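Local coordinates for DNA repair protein RecN (Deinococcus radiodurans, PDB 4ABY) that hydrolyses ATP through an SMC-like head domain and may take part in recombinational repair of damaged DNA, including double-strand breaks, at residues V352-A360 / E391-G399. Sequence-based numbering, arbitrary orientation.
Sequences VTHLAQIAA and EEIARMLSG
Ala356, at the start of the short helix 356-359, packs its CB among Ile393, Met396 and Leu397 of helix 387-398. This is apolar helix packing in the ABC-type, SMC-like ATPase head of RecN, just past strand 348-352 of the mixed sheet, and no hydrogen bond crosses it. Ala356 CB lies 3.5 Å from Leu397 CD2 and also meets Ile393 CG2 and Met396 CB. One turn on, Ala359 CB meets Ile393 CD1 at 3.7 Å. With CG1 of Ile393 anti to the carbonyl carbon (chi1 -60°), CG2 is left facing Ala356, and the bend at chi2 (-57°) turns CD1 toward Ala359 and Ala360. Around the contact, Leu413 and Leu412 of helix 403-413 touch Ala360 and Leu397, and His365 of strand 364-373 touches Ile393 and Met396. The loop before helix 356-359 is braced by an ST turn, Leu355 N donating to Thr353 OG1, while Asp325 OD2 bonds both Thr353 OG1 and His354 N. The His354 side chain comes about 4 Å from that of Thr69 in the predicted ATP site. The selenomethionine Met396 runs extended to its selenium beside Ala359 CB, then bends at chi3 (76°) to bring CE against this loop, 3.5 Å from His354 C.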
# COMPACT_ATOMS: atom_id res chain seq x y z
N VAL A 352 -1.51 9.60 7.98
CA VAL A 352 -2.23 10.50 8.85
C VAL A 352 -2.20 9.89 10.24
O VAL A 352 -2.54 8.71 10.41
CB VAL A 352 -3.69 10.68 8.39
CG1 VAL A 352 -4.43 11.63 9.31
CG2 VAL A 352 -3.73 11.18 6.96
N THR A 353 -1.80 10.67 11.24
CA THR A 353 -1.58 10.11 12.57
C THR A 353 -2.04 11.03 13.69
O THR A 353 -2.09 12.25 13.52
CB THR A 353 -0.09 9.75 12.77
OG1 THR A 353 0.09 9.13 14.05
CG2 THR A 353 0.76 11.00 12.70
N HIS A 354 -2.37 10.44 14.84
CA HIS A 354 -2.73 11.20 16.03
C HIS A 354 -1.73 10.96 17.16
O HIS A 354 -1.87 11.50 18.25
CB HIS A 354 -4.15 10.87 16.50
CG HIS A 354 -4.38 9.41 16.73
ND1 HIS A 354 -4.76 8.55 15.72
CD2 HIS A 354 -4.31 8.66 17.85
CE1 HIS A 354 -4.90 7.33 16.21
NE2 HIS A 354 -4.63 7.37 17.51
N LEU A 355 -0.71 10.15 16.87
CA LEU A 355 0.31 9.80 17.85
C LEU A 355 1.58 10.61 17.64
O LEU A 355 2.16 10.60 16.55
CB LEU A 355 0.64 8.31 17.75
CG LEU A 355 -0.48 7.32 18.09
CD1 LEU A 355 -0.05 5.89 17.79
CD2 LEU A 355 -0.89 7.48 19.54
N ALA A 356 2.03 11.30 18.68
CA ALA A 356 3.23 12.12 18.59
C ALA A 356 4.45 11.29 18.22
O ALA A 356 5.37 11.79 17.58
CB ALA A 356 3.46 12.87 19.88
N GLN A 357 4.47 10.03 18.63
CA GLN A 357 5.59 9.15 18.32
C GLN A 357 5.81 9.05 16.82
O GLN A 357 6.94 9.13 16.34
CB GLN A 357 5.36 7.75 18.90
CG GLN A 357 5.40 7.68 20.41
CD GLN A 357 4.12 8.15 21.05
OE1 GLN A 357 3.03 7.89 20.55
NE2 GLN A 357 4.24 8.82 22.19
N ILE A 358 4.72 8.90 16.08
CA ILE A 358 4.79 8.76 14.64
C ILE A 358 5.12 10.08 13.96
O ILE A 358 5.98 10.14 13.08
CB ILE A 358 3.50 8.17 14.08
CG1 ILE A 358 3.22 6.81 14.73
CG2 ILE A 358 3.57 8.05 12.56
CD1 ILE A 358 1.96 6.15 14.26
N ALA A 359 4.43 11.15 14.36
CA ALA A 359 4.63 12.46 13.76
C ALA A 359 6.08 12.92 13.87
O ALA A 359 6.65 13.45 12.92
CB ALA A 359 3.71 13.48 14.41
N ALA A 360 6.67 12.70 15.04
CA ALA A 360 8.02 13.18 15.33
C ALA A 360 9.10 12.60 14.42
O ALA A 360 10.22 13.11 14.38
CB ALA A 360 8.36 12.93 16.79
N GLU A 391 6.18 22.38 18.99
CA GLU A 391 4.98 22.73 19.71
C GLU A 391 3.88 21.77 19.44
O GLU A 391 3.19 21.40 20.33
CB GLU A 391 4.52 24.07 19.22
CG GLU A 391 4.59 25.14 20.24
CD GLU A 391 3.65 26.24 19.92
OE1 GLU A 391 2.94 26.13 18.92
OE2 GLU A 391 3.62 27.23 20.66
N GLU A 392 3.70 21.38 18.20
CA GLU A 392 2.64 20.46 17.81
C GLU A 392 2.81 19.09 18.47
O GLU A 392 1.86 18.53 19.01
CB GLU A 392 2.59 20.31 16.29
CG GLU A 392 1.49 19.38 15.78
CD GLU A 392 0.09 19.96 15.96
OE1 GLU A 392 -0.03 21.07 16.51
OE2 GLU A 392 -0.88 19.29 15.53
N ILE A 393 4.03 18.56 18.41
CA ILE A 393 4.33 17.27 19.02
C ILE A 393 3.94 17.28 20.49
O ILE A 393 3.33 16.33 20.98
CB ILE A 393 5.81 16.93 18.90
CG1 ILE A 393 6.23 16.88 17.44
CG2 ILE A 393 6.10 15.60 19.57
CD1 ILE A 393 5.41 15.89 16.62
N ALA A 394 4.29 18.35 21.19
CA ALA A 394 3.93 18.50 22.59
C ALA A 394 2.40 18.51 22.74
O ALA A 394 1.85 17.77 23.56
CB ALA A 394 4.55 19.77 23.17
N ARG A 395 1.71 19.33 21.95
CA ARG A 395 0.24 19.33 21.96
C ARG A 395 -0.34 17.94 21.75
O ARG A 395 -1.40 17.62 22.29
CB ARG A 395 -0.36 20.27 20.90
CG ARG A 395 -1.87 19.99 20.62
CD ARG A 395 -2.46 20.78 19.44
NE ARG A 395 -2.54 20.04 18.18
CZ ARG A 395 -3.18 18.88 18.02
NH1 ARG A 395 -3.78 18.30 19.04
NH2 ARG A 395 -3.20 18.29 16.83
N MSE A 396 0.33 17.11 20.95
CA MSE A 396 -0.22 15.79 20.65
C MSE A 396 -0.07 14.82 21.84
O MSE A 396 -0.91 13.94 22.04
CB MSE A 396 0.37 15.20 19.35
CG MSE A 396 0.07 15.99 18.09
SE MSE A 396 1.02 15.34 16.53
CE MSE A 396 0.01 13.76 16.11
N LEU A 397 0.98 15.02 22.62
CA LEU A 397 1.19 14.26 23.86
C LEU A 397 0.31 14.81 24.98
O LEU A 397 -0.62 14.15 25.45
CB LEU A 397 2.66 14.35 24.28
CG LEU A 397 3.78 14.02 23.29
CD1 LEU A 397 5.06 14.75 23.59
CD2 LEU A 397 4.03 12.54 23.28
N SER A 398 0.58 16.05 25.35
CA SER A 398 -0.12 16.74 26.41
C SER A 398 -1.26 17.62 26.01
O SER A 398 -1.81 18.29 26.83
CB SER A 398 0.86 17.62 27.12
OG SER A 398 1.70 18.22 26.18
N GLY A 399 -1.62 17.68 24.75
CA GLY A 399 -2.71 18.57 24.46
C GLY A 399 -2.41 19.94 25.02
O GLY A 399 -3.19 20.47 25.77